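Local coordinates for protein nicastrin (Dictyostelium purpureum, PDB 4R12) that probably serves as an essential subunit of gamma-secretase, the complex that cleaves integral membrane proteins such as Notch receptors within the membrane, at residues Ser246-Leu251 and Ser511-Asn516; Tyr485-Gly490 and Phe572-Trp577; Ser352-Ile357 and Pro396-Thr401. All coordinates share one frame; numbering follows the deposited sequence.

Contact 1. Residues Ser246-Leu251 and Ser511-Asn516; sequences SVIKSL and SITQYN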
ATOM      1  N   SER A 246      14.185   4.810   7.033  1.00 21.16           N
ATOM      2  CA  SER A 246      15.046   5.788   7.704  1.00 22.98           C
ATOM      3  C   SER A 246      15.773   5.149   8.904  1.00 23.07           C
ATOM      4  O   SER A 246      16.924   5.488   9.202  1.00 23.48           O
ATOM      5  CB  SER A 246      14.236   7.011   8.144  1.00 22.66           C
ATOM      6  OG  SER A 246      13.623   7.626   7.013  1.00 21.56           O
ATOM      7  N   VAL A 247      15.104   4.214   9.566  1.00 21.04           N
ATOM      8  CA  VAL A 247      15.729   3.384  10.588  1.00 22.66           C
ATOM      9  C   VAL A 247      16.900   2.589   9.994  1.00 22.57           C
ATOM     10  O   VAL A 247      17.989   2.545  10.555  1.00 22.24           O
ATOM     11  CB  VAL A 247      14.699   2.410  11.219  1.00 22.12           C
ATOM     12  CG1 VAL A 247      15.401   1.257  11.945  1.00 22.11           C
ATOM     13  CG2 VAL A 247      13.768   3.161  12.183  1.00 20.25           C
ATOM     14  N   ILE A 248      16.655   1.957   8.850  1.00 21.64           N
ATOM     15  CA  ILE A 248      17.665   1.155   8.154  1.00 22.08           C
ATOM     16  C   ILE A 248      18.837   2.050   7.725  1.00 24.23           C
ATOM     17  O   ILE A 248      20.012   1.727   7.955  1.00 25.02           O
ATOM     18  CB  ILE A 248      17.037   0.427   6.944  1.00 22.10           C
ATOM     19  CG1 ILE A 248      16.056  -0.639   7.450  1.00 22.07           C
ATOM     20  CG2 ILE A 248      18.105  -0.233   6.089  1.00 23.99           C
ATOM     21  CD1 ILE A 248      15.170  -1.227   6.400  1.00 21.76           C
ATOM     22  N   LYS A 249      18.529   3.210   7.160  1.00 24.28           N
ATOM     23  CA  LYS A 249      19.598   4.133   6.798  1.00 24.01           C
ATOM     24  C   LYS A 249      20.417   4.555   8.030  1.00 26.03           C
ATOM     25  O   LYS A 249      21.650   4.675   7.966  1.00 26.17           O
ATOM     26  CB  LYS A 249      19.030   5.367   6.096  1.00 24.32           C
ATOM     27  CG  LYS A 249      20.107   6.376   5.661  1.00 24.68           C
ATOM     28  CD  LYS A 249      20.876   5.890   4.415  1.00 25.62           C
ATOM     29  CE  LYS A 249      21.885   6.957   3.941  1.00 30.31           C
ATOM     30  NZ  LYS A 249      22.765   6.438   2.860  1.00 30.40           N
ATOM     31  N   SER A 250      19.734   4.768   9.151  1.00 24.57           N
ATOM     32  CA  SER A 250      20.425   5.181  10.370  1.00 25.29           C
ATOM     33  C   SER A 250      21.283   4.037  10.914  1.00 28.29           C
ATOM     34  O   SER A 250      22.406   4.253  11.366  1.00 29.37           O
ATOM     35  CB  SER A 250      19.423   5.660  11.418  1.00 24.51           C
ATOM     36  OG  SER A 250      18.649   6.734  10.899  1.00 23.55           O
ATOM     37  N   LEU A 251      20.754   2.819  10.866  1.00 24.42           N
ATOM     38  CA  LEU A 251      21.496   1.652  11.323  1.00 25.44           C
ATOM     39  C   LEU A 251      22.655   1.313  10.394  1.00 27.32           C
ATOM     40  O   LEU A 251      23.606   0.664  10.817  1.00 28.43           O
ATOM     41  CB  LEU A 251      20.573   0.439  11.458  1.00 25.40           C
ATOM     42  CG  LEU A 251      19.610   0.508  12.647  1.00 24.69           C
ATOM     43  CD1 LEU A 251      18.646  -0.687  12.656  1.00 25.62           C
ATOM     44  CD2 LEU A 251      20.392   0.586  13.951  1.00 26.20           C
ATOM     45  N   SER A 511      20.358  -0.457  -2.020  1.00 23.42           N
ATOM     46  CA  SER A 511      21.491   0.450  -1.935  1.00 25.90           C
ATOM     47  C   SER A 511      21.892   0.773  -0.490  1.00 24.84           C
ATOM     48  O   SER A 511      23.078   0.756  -0.157  1.00 26.99           O
ATOM     49  CB  SER A 511      21.178   1.750  -2.691  1.00 25.52           C
ATOM     50  OG  SER A 511      22.248   2.661  -2.554  1.00 24.29           O
ATOM     51  N   ILE A 512      20.911   1.057   0.371  1.00 25.74           N
ATOM     52  CA  ILE A 512      21.230   1.485   1.734  1.00 25.72           C
ATOM     53  C   ILE A 512      21.923   0.370   2.513  1.00 27.21           C
ATOM     54  O   ILE A 512      22.762   0.615   3.379  1.00 28.66           O
ATOM     55  CB  ILE A 512      19.965   1.905   2.497  1.00 25.76           C
ATOM     56  CG1 ILE A 512      19.445   3.235   1.974  1.00 25.51           C
ATOM     57  CG2 ILE A 512      20.247   2.049   3.990  1.00 28.89           C
ATOM     58  CD1 ILE A 512      18.029   3.490   2.542  1.00 27.92           C
ATOM     59  N   THR A 513      21.577  -0.863   2.184  1.00 23.28           N
ATOM     60  CA  THR A 513      22.085  -2.009   2.921  1.00 25.16           C
ATOM     61  C   THR A 513      23.279  -2.681   2.234  1.00 27.53           C
ATOM     62  O   THR A 513      23.702  -3.756   2.643  1.00 27.92           O
ATOM     63  CB  THR A 513      20.967  -3.050   3.126  1.00 27.47           C
ATOM     64  OG1 THR A 513      20.439  -3.426   1.854  1.00 24.45           O
ATOM     65  CG2 THR A 513      19.823  -2.469   3.980  1.00 23.27           C
ATOM     66  N   GLN A 514      23.830  -2.044   1.203  1.00 25.56           N
ATOM     67  CA  GLN A 514      24.939  -2.644   0.457  1.00 27.92           C
ATOM     68  C   GLN A 514      26.147  -2.947   1.356  1.00 30.85           C
ATOM     69  O   GLN A 514      26.395  -2.237   2.335  1.00 31.20           O
ATOM     70  CB  GLN A 514      25.372  -1.723  -0.693  1.00 26.89           C
ATOM     71  CG  GLN A 514      26.065  -0.451  -0.241  1.00 30.11           C
ATOM     72  CD  GLN A 514      26.369   0.488  -1.397  1.00 30.08           C
ATOM     73  OE1 GLN A 514      27.484   0.505  -1.923  1.00 30.63           O
ATOM     74  NE2 GLN A 514      25.376   1.280  -1.789  1.00 26.39           N
ATOM     75  N   TYR A 515      26.890  -4.002   1.024  1.00 27.52           N
ATOM     76  CA  TYR A 515      28.160  -4.268   1.699  1.00 30.05           C
ATOM     77  C   TYR A 515      29.362  -4.121   0.760  1.00 33.82           C
ATOM     78  O   TYR A 515      30.502  -4.097   1.213  1.00 32.10           O
ATOM     79  CB  TYR A 515      28.155  -5.666   2.346  1.00 31.28           C
ATOM     80  CG  TYR A 515      27.779  -6.813   1.432  1.00 33.45           C
ATOM     81  CD1 TYR A 515      28.742  -7.472   0.678  1.00 35.10           C
ATOM     82  CD2 TYR A 515      26.465  -7.259   1.348  1.00 31.55           C
ATOM     83  CE1 TYR A 515      28.405  -8.525  -0.145  1.00 35.11           C
ATOM     84  CE2 TYR A 515      26.117  -8.311   0.529  1.00 31.20           C
ATOM     85  CZ  TYR A 515      27.098  -8.939  -0.218  1.00 33.06           C
ATOM     86  OH  TYR A 515      26.769  -9.982  -1.038  1.00 36.52           O
ATOM     87  N   ASN A 516      29.119  -4.010  -0.542  1.00 31.17           N
ATOM     88  CA  ASN A 516      30.223  -3.816  -1.485  1.00 33.28           C
ATOM     89  C   ASN A 516      29.747  -3.089  -2.744  1.00 32.69           C
ATOM     90  O   ASN A 516      28.570  -3.157  -3.117  1.00 29.50           O
ATOM     91  CB  ASN A 516      30.863  -5.165  -1.854  1.00 35.88           C
ATOM     92  CG  ASN A 516      32.232  -5.013  -2.544  1.00 41.29           C
ATOM     93  OD1 ASN A 516      32.976  -4.066  -2.284  1.00 38.17           O
ATOM     94  ND2 ASN A 516      32.560  -5.957  -3.422  1.00 44.22           N
TER
HETATM   95  O   HOH W   1      23.797   3.601   3.533  1.00 39.14           O

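Contact 2. Residues Tyr485-Gly490 and Phe572-Trp577; sequences YSSVFG and FTESNW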
ATOM      1  N   TYR A 485      -0.835   1.347  -3.995  1.00 24.46           N
ATOM      2  CA  TYR A 485      -1.705   0.218  -4.336  1.00 22.12           C
ATOM      3  C   TYR A 485      -0.846  -0.801  -5.086  1.00 22.96           C
ATOM      4  O   TYR A 485      -0.056  -0.431  -5.949  1.00 23.05           O
ATOM      5  CB  TYR A 485      -2.892   0.685  -5.175  1.00 23.61           C
ATOM      6  CG  TYR A 485      -3.609  -0.441  -5.887  1.00 22.68           C
ATOM      7  CD1 TYR A 485      -4.174  -1.489  -5.174  1.00 25.16           C
ATOM      8  CD2 TYR A 485      -3.749  -0.429  -7.273  1.00 23.55           C
ATOM      9  CE1 TYR A 485      -4.851  -2.518  -5.829  1.00 25.56           C
ATOM     10  CE2 TYR A 485      -4.425  -1.451  -7.939  1.00 24.14           C
ATOM     11  CZ  TYR A 485      -4.965  -2.493  -7.206  1.00 26.51           C
ATOM     12  OH  TYR A 485      -5.633  -3.504  -7.844  1.00 25.43           O
ATOM     13  N   SER A 486      -0.963  -2.076  -4.727  1.00 23.25           N
ATOM     14  CA  SER A 486      -0.079  -3.105  -5.267  1.00 23.56           C
ATOM     15  C   SER A 486      -0.214  -3.299  -6.780  1.00 24.54           C
ATOM     16  O   SER A 486       0.726  -3.748  -7.434  1.00 26.59           O
ATOM     17  CB  SER A 486      -0.348  -4.452  -4.571  1.00 25.41           C
ATOM     18  OG  SER A 486      -1.635  -4.931  -4.916  1.00 27.16           O
ATOM     19  N   SER A 487      -1.385  -2.969  -7.317  1.00 23.83           N
ATOM     20  CA  SER A 487      -1.714  -3.266  -8.717  1.00 26.39           C
ATOM     21  C   SER A 487      -1.659  -4.782  -8.941  1.00 26.68           C
ATOM     22  O   SER A 487      -1.918  -5.565  -8.009  1.00 25.67           O
ATOM     23  CB  SER A 487      -0.775  -2.503  -9.684  1.00 26.05           C
ATOM     24  OG  SER A 487      -1.143  -2.698 -11.031  1.00 27.57           O
ATOM     25  N   VAL A 488      -1.356  -5.208 -10.165  1.00 25.94           N
ATOM     26  CA  VAL A 488      -1.473  -6.621 -10.508  1.00 27.14           C
ATOM     27  C   VAL A 488      -0.139  -7.356 -10.492  1.00 28.66           C
ATOM     28  O   VAL A 488       0.919  -6.780 -10.762  1.00 27.41           O
ATOM     29  CB  VAL A 488      -2.146  -6.809 -11.887  1.00 29.95           C
ATOM     30  CG1 VAL A 488      -3.582  -6.317 -11.823  1.00 29.87           C
ATOM     31  CG2 VAL A 488      -1.373  -6.087 -12.988  1.00 29.27           C
ATOM     32  N   PHE A 489      -0.204  -8.642 -10.163  1.00 26.92           N
ATOM     33  CA  PHE A 489       0.992  -9.440  -9.986  1.00 27.65           C
ATOM     34  C   PHE A 489       1.786  -9.614 -11.271  1.00 30.19           C
ATOM     35  O   PHE A 489       3.014  -9.560 -11.258  1.00 28.89           O
ATOM     36  CB  PHE A 489       0.646 -10.818  -9.426  1.00 27.81           C
ATOM     37  CG  PHE A 489       1.830 -11.726  -9.314  1.00 28.08           C
ATOM     38  CD1 PHE A 489       2.706 -11.607  -8.248  1.00 28.19           C
ATOM     39  CD2 PHE A 489       2.088 -12.682 -10.290  1.00 31.33           C
ATOM     40  CE1 PHE A 489       3.817 -12.432  -8.147  1.00 30.19           C
ATOM     41  CE2 PHE A 489       3.192 -13.518 -10.197  1.00 31.62           C
ATOM     42  CZ  PHE A 489       4.059 -13.396  -9.128  1.00 32.67           C
ATOM     43  N   GLY A 490       1.082  -9.842 -12.372  1.00 29.48           N
ATOM     44  CA  GLY A 490       1.723 -10.153 -13.641  1.00 32.88           C
ATOM     45  C   GLY A 490       0.826 -11.059 -14.455  1.00 35.69           C
ATOM     46  O   GLY A 490      -0.268 -11.406 -14.009  1.00 35.13           O
ATOM     47  N   PHE A 572      -8.816 -11.750  -5.617  1.00 32.53           N
ATOM     48  CA  PHE A 572      -9.013 -10.416  -6.177  1.00 31.39           C
ATOM     49  C   PHE A 572      -8.302 -10.350  -7.511  1.00 30.38           C
ATOM     50  O   PHE A 572      -7.130 -10.703  -7.609  1.00 30.01           O
ATOM     51  CB  PHE A 572      -8.480  -9.317  -5.249  1.00 30.45           C
ATOM     52  CG  PHE A 572      -9.166  -9.273  -3.923  1.00 30.19           C
ATOM     53  CD1 PHE A 572     -10.320  -8.532  -3.755  1.00 28.47           C
ATOM     54  CD2 PHE A 572      -8.668  -9.979  -2.851  1.00 30.77           C
ATOM     55  CE1 PHE A 572     -10.957  -8.483  -2.519  1.00 31.12           C
ATOM     56  CE2 PHE A 572      -9.310  -9.941  -1.628  1.00 32.91           C
ATOM     57  CZ  PHE A 572     -10.454  -9.194  -1.467  1.00 32.33           C
ATOM     58  N   THR A 573      -9.019  -9.907  -8.537  1.00 28.70           N
ATOM     59  CA  THR A 573      -8.452  -9.816  -9.872  1.00 29.14           C
ATOM     60  C   THR A 573      -8.868  -8.506 -10.508  1.00 28.69           C
ATOM     61  O   THR A 573     -10.060  -8.243 -10.705  1.00 30.97           O
ATOM     62  CB  THR A 573      -8.909 -10.981 -10.794  1.00 30.93           C
ATOM     63  OG1 THR A 573     -10.333 -10.935 -10.956  1.00 32.39           O
ATOM     64  CG2 THR A 573      -8.491 -12.329 -10.221  1.00 31.06           C
ATOM     65  N   GLU A 574      -7.882  -7.694 -10.853  1.00 27.81           N
ATOM     66  CA  GLU A 574      -8.159  -6.387 -11.415  1.00 27.75           C
ATOM     67  C   GLU A 574      -8.391  -6.479 -12.912  1.00 28.25           C
ATOM     68  O   GLU A 574      -7.636  -7.149 -13.624  1.00 28.81           O
ATOM     69  CB  GLU A 574      -7.006  -5.431 -11.127  1.00 29.42           C
ATOM     70  CG  GLU A 574      -7.160  -4.062 -11.768  1.00 28.10           C
ATOM     71  CD  GLU A 574      -5.990  -3.164 -11.425  1.00 31.06           C
ATOM     72  OE1 GLU A 574      -5.102  -2.968 -12.285  1.00 29.43           O
ATOM     73  OE2 GLU A 574      -5.956  -2.677 -10.285  1.00 29.51           O
ATOM     74  N   SER A 575      -9.438  -5.811 -13.379  1.00 27.28           N
ATOM     75  CA  SER A 575      -9.721  -5.733 -14.813  1.00 29.98           C
ATOM     76  C   SER A 575      -8.538  -5.218 -15.613  1.00 30.28           C
ATOM     77  O   SER A 575      -7.857  -4.274 -15.184  1.00 28.25           O
ATOM     78  CB  SER A 575     -10.913  -4.818 -15.070  1.00 29.88           C
ATOM     79  OG  SER A 575     -11.145  -4.678 -16.462  1.00 32.20           O
ATOM     80  N   ASN A 576      -8.303  -5.824 -16.777  1.00 32.20           N
ATOM     81  CA  ASN A 576      -7.439  -5.218 -17.792  1.00 34.10           C
ATOM     82  C   ASN A 576      -8.152  -4.013 -18.377  1.00 33.93           C
ATOM     83  O   ASN A 576      -9.384  -3.960 -18.378  1.00 33.67           O
ATOM     84  CB  ASN A 576      -7.095  -6.189 -18.935  1.00 34.48           C
ATOM     85  CG  ASN A 576      -6.284  -7.397 -18.479  1.00 35.26           C
ATOM     86  OD1 ASN A 576      -5.651  -7.378 -17.427  1.00 33.04           O
ATOM     87  ND2 ASN A 576      -6.303  -8.456 -19.284  1.00 33.89           N
ATOM     88  N   TRP A 577      -7.387  -3.048 -18.878  1.00 34.92           N
ATOM     89  CA  TRP A 577      -7.965  -1.979 -19.684  1.00 38.27           C
ATOM     90  C   TRP A 577      -6.958  -1.432 -20.695  1.00 41.12           C
ATOM     91  O   TRP A 577      -5.740  -1.508 -20.482  1.00 39.53           O
ATOM     92  CB  TRP A 577      -8.489  -0.853 -18.792  1.00 36.13           C
ATOM     93  CG  TRP A 577      -7.439  -0.134 -17.993  1.00 38.78           C
ATOM     94  CD1 TRP A 577      -6.585   0.842 -18.442  1.00 40.01           C
ATOM     95  CD2 TRP A 577      -7.154  -0.306 -16.599  1.00 39.71           C
ATOM     96  NE1 TRP A 577      -5.783   1.273 -17.409  1.00 37.83           N
ATOM     97  CE2 TRP A 577      -6.111   0.584 -16.271  1.00 36.16           C
ATOM     98  CE3 TRP A 577      -7.673  -1.132 -15.600  1.00 34.44           C
ATOM     99  CZ2 TRP A 577      -5.580   0.672 -14.983  1.00 35.00           C
ATOM    100  CZ3 TRP A 577      -7.142  -1.043 -14.320  1.00 32.17           C
ATOM    101  CH2 TRP A 577      -6.104  -0.146 -14.026  1.00 34.33           C
TER
HETATM  102  O   HOH W   2      -3.326  -1.258 -11.579  1.00 28.76           O

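Contact 3. Residues Ser352-Ile357 and Pro396-Thr401; sequences SSVTDI and PVVVIT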
ATOM      1  N   SER A 352       6.854  -9.212  27.281  1.00 34.70           N
ATOM      2  CA  SER A 352       7.159  -8.095  28.175  1.00 34.97           C
ATOM      3  C   SER A 352       8.650  -7.799  28.178  1.00 35.55           C
ATOM      4  O   SER A 352       9.036  -6.657  28.382  1.00 34.47           O
ATOM      5  CB  SER A 352       6.658  -8.364  29.601  1.00 38.66           C
ATOM      6  OG  SER A 352       7.220  -9.546  30.136  1.00 41.44           O
ATOM      7  N   SER A 353       9.478  -8.817  27.929  1.00 35.96           N
ATOM      8  CA  SER A 353      10.927  -8.620  27.801  1.00 39.20           C
ATOM      9  C   SER A 353      11.253  -7.616  26.711  1.00 38.75           C
ATOM     10  O   SER A 353      12.128  -6.760  26.871  1.00 37.34           O
ATOM     11  CB  SER A 353      11.637  -9.935  27.483  1.00 38.12           C
ATOM     12  OG  SER A 353      11.720 -10.742  28.636  1.00 50.10           O
ATOM     13  N   VAL A 354      10.540  -7.757  25.598  1.00 36.12           N
ATOM     14  CA  VAL A 354      10.708  -6.910  24.429  1.00 33.96           C
ATOM     15  C   VAL A 354      10.071  -5.537  24.619  1.00 32.81           C
ATOM     16  O   VAL A 354      10.718  -4.526  24.382  1.00 33.08           O
ATOM     17  CB  VAL A 354      10.126  -7.597  23.182  1.00 35.04           C
ATOM     18  CG1 VAL A 354      10.269  -6.717  21.941  1.00 31.18           C
ATOM     19  CG2 VAL A 354      10.807  -8.952  22.983  1.00 35.39           C
ATOM     20  N   THR A 355       8.820  -5.479  25.076  1.00 30.96           N
ATOM     21  CA  THR A 355       8.185  -4.170  25.264  1.00 30.81           C
ATOM     22  C   THR A 355       8.857  -3.345  26.373  1.00 32.74           C
ATOM     23  O   THR A 355       8.848  -2.106  26.315  1.00 31.44           O
ATOM     24  CB  THR A 355       6.677  -4.290  25.582  1.00 33.98           C
ATOM     25  OG1 THR A 355       6.487  -5.036  26.784  1.00 34.56           O
ATOM     26  CG2 THR A 355       5.915  -4.966  24.423  1.00 32.91           C
ATOM     27  N   ASP A 356       9.438  -4.008  27.372  1.00 30.81           N
ATOM     28  CA  ASP A 356      10.169  -3.265  28.409  1.00 35.24           C
ATOM     29  C   ASP A 356      11.309  -2.444  27.786  1.00 31.86           C
ATOM     30  O   ASP A 356      11.547  -1.302  28.179  1.00 31.11           O
ATOM     31  CB  ASP A 356      10.725  -4.205  29.489  1.00 33.54           C
ATOM     32  CG  ASP A 356       9.657  -4.662  30.494  1.00 38.66           C
ATOM     33  OD1 ASP A 356       8.468  -4.273  30.359  1.00 37.07           O
ATOM     34  OD2 ASP A 356      10.012  -5.423  31.413  1.00 42.20           O
ATOM     35  N   ILE A 357      11.992  -3.011  26.797  1.00 32.21           N
ATOM     36  CA  ILE A 357      13.094  -2.304  26.142  1.00 33.64           C
ATOM     37  C   ILE A 357      12.576  -1.107  25.336  1.00 30.75           C
ATOM     38  O   ILE A 357      13.179  -0.023  25.349  1.00 31.85           O
ATOM     39  CB  ILE A 357      13.904  -3.259  25.237  1.00 34.41           C
ATOM     40  CG1 ILE A 357      14.546  -4.350  26.095  1.00 35.24           C
ATOM     41  CG2 ILE A 357      14.980  -2.501  24.477  1.00 31.46           C
ATOM     42  CD1 ILE A 357      14.843  -5.623  25.346  1.00 34.92           C
ATOM     43  N   PRO A 396       7.876 -13.866  20.657  1.00 34.26           N
ATOM     44  CA  PRO A 396       7.230 -12.583  20.943  1.00 34.51           C
ATOM     45  C   PRO A 396       6.910 -11.795  19.668  1.00 32.58           C
ATOM     46  O   PRO A 396       7.760 -11.636  18.785  1.00 31.86           O
ATOM     47  CB  PRO A 396       8.265 -11.857  21.806  1.00 34.27           C
ATOM     48  CG  PRO A 396       9.569 -12.479  21.429  1.00 35.70           C
ATOM     49  CD  PRO A 396       9.265 -13.911  21.150  1.00 35.53           C
ATOM     50  N   VAL A 397       5.674 -11.322  19.591  1.00 32.44           N
ATOM     51  CA  VAL A 397       5.209 -10.514  18.482  1.00 28.96           C
ATOM     52  C   VAL A 397       4.703  -9.190  19.029  1.00 29.55           C
ATOM     53  O   VAL A 397       3.887  -9.164  19.950  1.00 29.90           O
ATOM     54  CB  VAL A 397       4.094 -11.219  17.699  1.00 30.12           C
ATOM     55  CG1 VAL A 397       3.518 -10.287  16.637  1.00 29.14           C
ATOM     56  CG2 VAL A 397       4.608 -12.518  17.068  1.00 29.20           C
ATOM     57  N   VAL A 398       5.227  -8.095  18.492  1.00 28.22           N
ATOM     58  CA  VAL A 398       4.823  -6.766  18.911  1.00 27.43           C
ATOM     59  C   VAL A 398       4.384  -5.978  17.696  1.00 26.31           C
ATOM     60  O   VAL A 398       5.189  -5.701  16.801  1.00 26.59           O
ATOM     61  CB  VAL A 398       5.952  -6.008  19.621  1.00 28.43           C
ATOM     62  CG1 VAL A 398       5.462  -4.628  20.047  1.00 30.02           C
ATOM     63  CG2 VAL A 398       6.474  -6.808  20.837  1.00 30.44           C
ATOM     64  N   VAL A 399       3.102  -5.649  17.660  1.00 27.20           N
ATOM     65  CA  VAL A 399       2.567  -4.788  16.622  1.00 27.69           C
ATOM     66  C   VAL A 399       2.457  -3.378  17.199  1.00 26.31           C
ATOM     67  O   VAL A 399       1.769  -3.153  18.188  1.00 26.11           O
ATOM     68  CB  VAL A 399       1.200  -5.289  16.118  1.00 26.59           C
ATOM     69  CG1 VAL A 399       0.681  -4.413  14.993  1.00 24.84           C
ATOM     70  CG2 VAL A 399       1.312  -6.746  15.655  1.00 26.16           C
ATOM     71  N   ILE A 400       3.162  -2.436  16.588  1.00 25.00           N
ATOM     72  CA  ILE A 400       3.153  -1.055  17.049  1.00 24.96           C
ATOM     73  C   ILE A 400       2.188  -0.212  16.208  1.00 25.24           C
ATOM     74  O   ILE A 400       2.337  -0.143  14.996  1.00 23.44           O
ATOM     75  CB  ILE A 400       4.573  -0.437  16.973  1.00 24.30           C
ATOM     76  CG1 ILE A 400       5.586  -1.313  17.725  1.00 24.60           C
ATOM     77  CG2 ILE A 400       4.561   0.991  17.492  1.00 24.00           C
ATOM     78  CD1 ILE A 400       7.026  -0.731  17.750  1.00 25.28           C
ATOM     79  N   THR A 401       1.208   0.420  16.855  1.00 24.15           N
ATOM     80  CA  THR A 401       0.218   1.241  16.157  1.00 24.28           C
ATOM     81  C   THR A 401      -0.010   2.554  16.884  1.00 24.88           C
ATOM     82  O   THR A 401       0.523   2.771  17.977  1.00 26.83           O
ATOM     83  CB  THR A 401      -1.174   0.527  16.040  1.00 23.59           C
ATOM     84  OG1 THR A 401      -1.907   0.705  17.261  1.00 25.10           O
ATOM     85  CG2 THR A 401      -1.028  -0.965  15.753  1.00 24.23           C
TER

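Contact 1. Residues Ser246-Leu251 and Ser511-Asn516
Ile512, on the last turn of helix 500-512, lays its side chain against helix 234-252 at Lys249 and Ile248. With chi1 at -72°, CG1 lies beside the backbone N and CG2 is anti to it; Ile512 CG2 comes to 3.6 Å from Lys249 CA and 3.8 Å from Ile248 CG2, and the two isoleucines cross at about a right angle. The other branch meets the lysine stem, with Ile512 CG1 3.9 Å from Lys249 CD. The lysine chain bends at chi2 (75°), which folds CD back over the isoleucine, while the amine reaches a water 3.1 Å from NZ; that water donates to Ile512 O at 3.2 Å. Phe454 of helix 452-463 touches both Lys249 and Ile512. One residue on, where the chain leaves the helix, Thr513 CG2 packs 3.5 Å from Ile248 CG2. Its hydroxyl is turned to other partners, among them Leu509 O. Replacing Ile512 with an alanine would probably open a gap beside Ile248 and strip the methylenes of Lys249 of part of their apolar cover. With no direct hydrogen bond between the segments, the join probably depends on the fit of the aliphatic groups, the water adding a polar link at the margin.

Contact 2. Residues Tyr485-Gly490 and Phe572-Trp577
Strand 572-575, which pairs antiparallel with strands 21-29 and 192-203, presents Glu574 to the loop 485-490, and a tyrosine-carboxylate hydrogen bond joins the two. Tyr485 OH donates to Glu574 OE2 at 2.6 Å. The oxygen sits at the edge of the tyrosine ring, close to its plane, but the hydroxyl meets the carboxylate from above, 39° out of the carboxylate plane; the two flat groups are turned 36° against each other. Glu574 reaches across with CG anti to its backbone N (chi1 176°) and the chain extended beyond, which carries the carboxylate out to the loop. Its second oxygen, OE1, accepts from a water at 2.6 Å, and the same water lies 2.7 Å from Ser487 OG. The two donors would probably offset part of the cost of burying a charged carboxylate. Strand 572-575 lies between strand 21-29, on the small-lobe side, and strand 192-203, which also pairs with strand 262-268 of the large lobe; the loop is hydrogen-bonded to strand 192-203 through the backbones of Ser487 with Gly196 and Phe489 with Pro194. Val488 supplies the apolar part: its CG1 lies across the glutamate stem, 3.6 Å from Glu574 CB. Over one face of the Tyr485 ring, Ser487 N stands 3.3 Å above its centre, and Ile27 of strand 21-29 touches both Tyr485 and Glu574.

Contact 3. Residues Ser352-Ile357 and Pro396-Thr401
Val354 and Val398 meet through one methyl each, Val354 CG1 lying 4.0 Å from Val398 CG2, and the two side chains run antiparallel alongside one another. The second methyl of Val354 serves another partner: CG2 rests 4.0 Å from Pro396 CB and equally near CG of the same ring, lying across it. Val354 thus straddles two residues, one branch on the proline just before the strand and one on the valine within it. Its chi1 of 179° puts CG1 anti to the backbone N and aims it at Val398, and leaves CG2, anti to the carbonyl carbon, for Pro396. Thr355 adds its methyl from the next position of the helix, with CG2 4.1 Å from Val398 CG2 in an oblique approach. That one valine methyl therefore receives two helix residues. Thr355 OG1 makes a weak hydrogen bond to Thr351 O, while the methyl faces the strand.

No hydrogen bond crosses between the segments, and the contacts are ordinary van der Waals packing of methyl and ring carbons. They set a helix on a strand of the nicastrin large lobe, whose family belongs to the zinc-exopeptidase clan. Backbone bonds fix the strand side: Val398 pairs with Ile322 and Glu324 of strand 319-325, Val397 with Ala347 and Val399 with His345 of strand 339-347. Strand 397-401 runs parallel to the first and antiparallel to the second, and Pro396 and Val398 face helix 352-362. Ile323 of strand 319-325 touches both Val354 and Val398, Leu344 of strand 339-347 touches Thr355 and Val398, and Phe437 of helix 427-441 packs on Val354 and, a turn further along, on Ile357.

Overall arrangement
Contacts 1 and 3 lie nearer each other than either does to contact 2: their centres are 24 Å apart and their nearest atoms about 10 Å. Helix 427-441 bridges them, packing on Val247 and Leu251 beside contact 1 and on Val354 and Ile357 beside contact 3. Along the chain contact 3 is nested within the loop that contact 1 closes, whereas the segments of contacts 1 and 2 alternate, their centres 31 Å apart. Contact 2 lies across the chain's centre from contact 3, 35 Å between centres. No contact includes a residue of the calcium site, and none is known to line a ligand pocket; the side chain of Pro396 is about 13 Å from an N-acetylglucosamine of a protein-attached glycan.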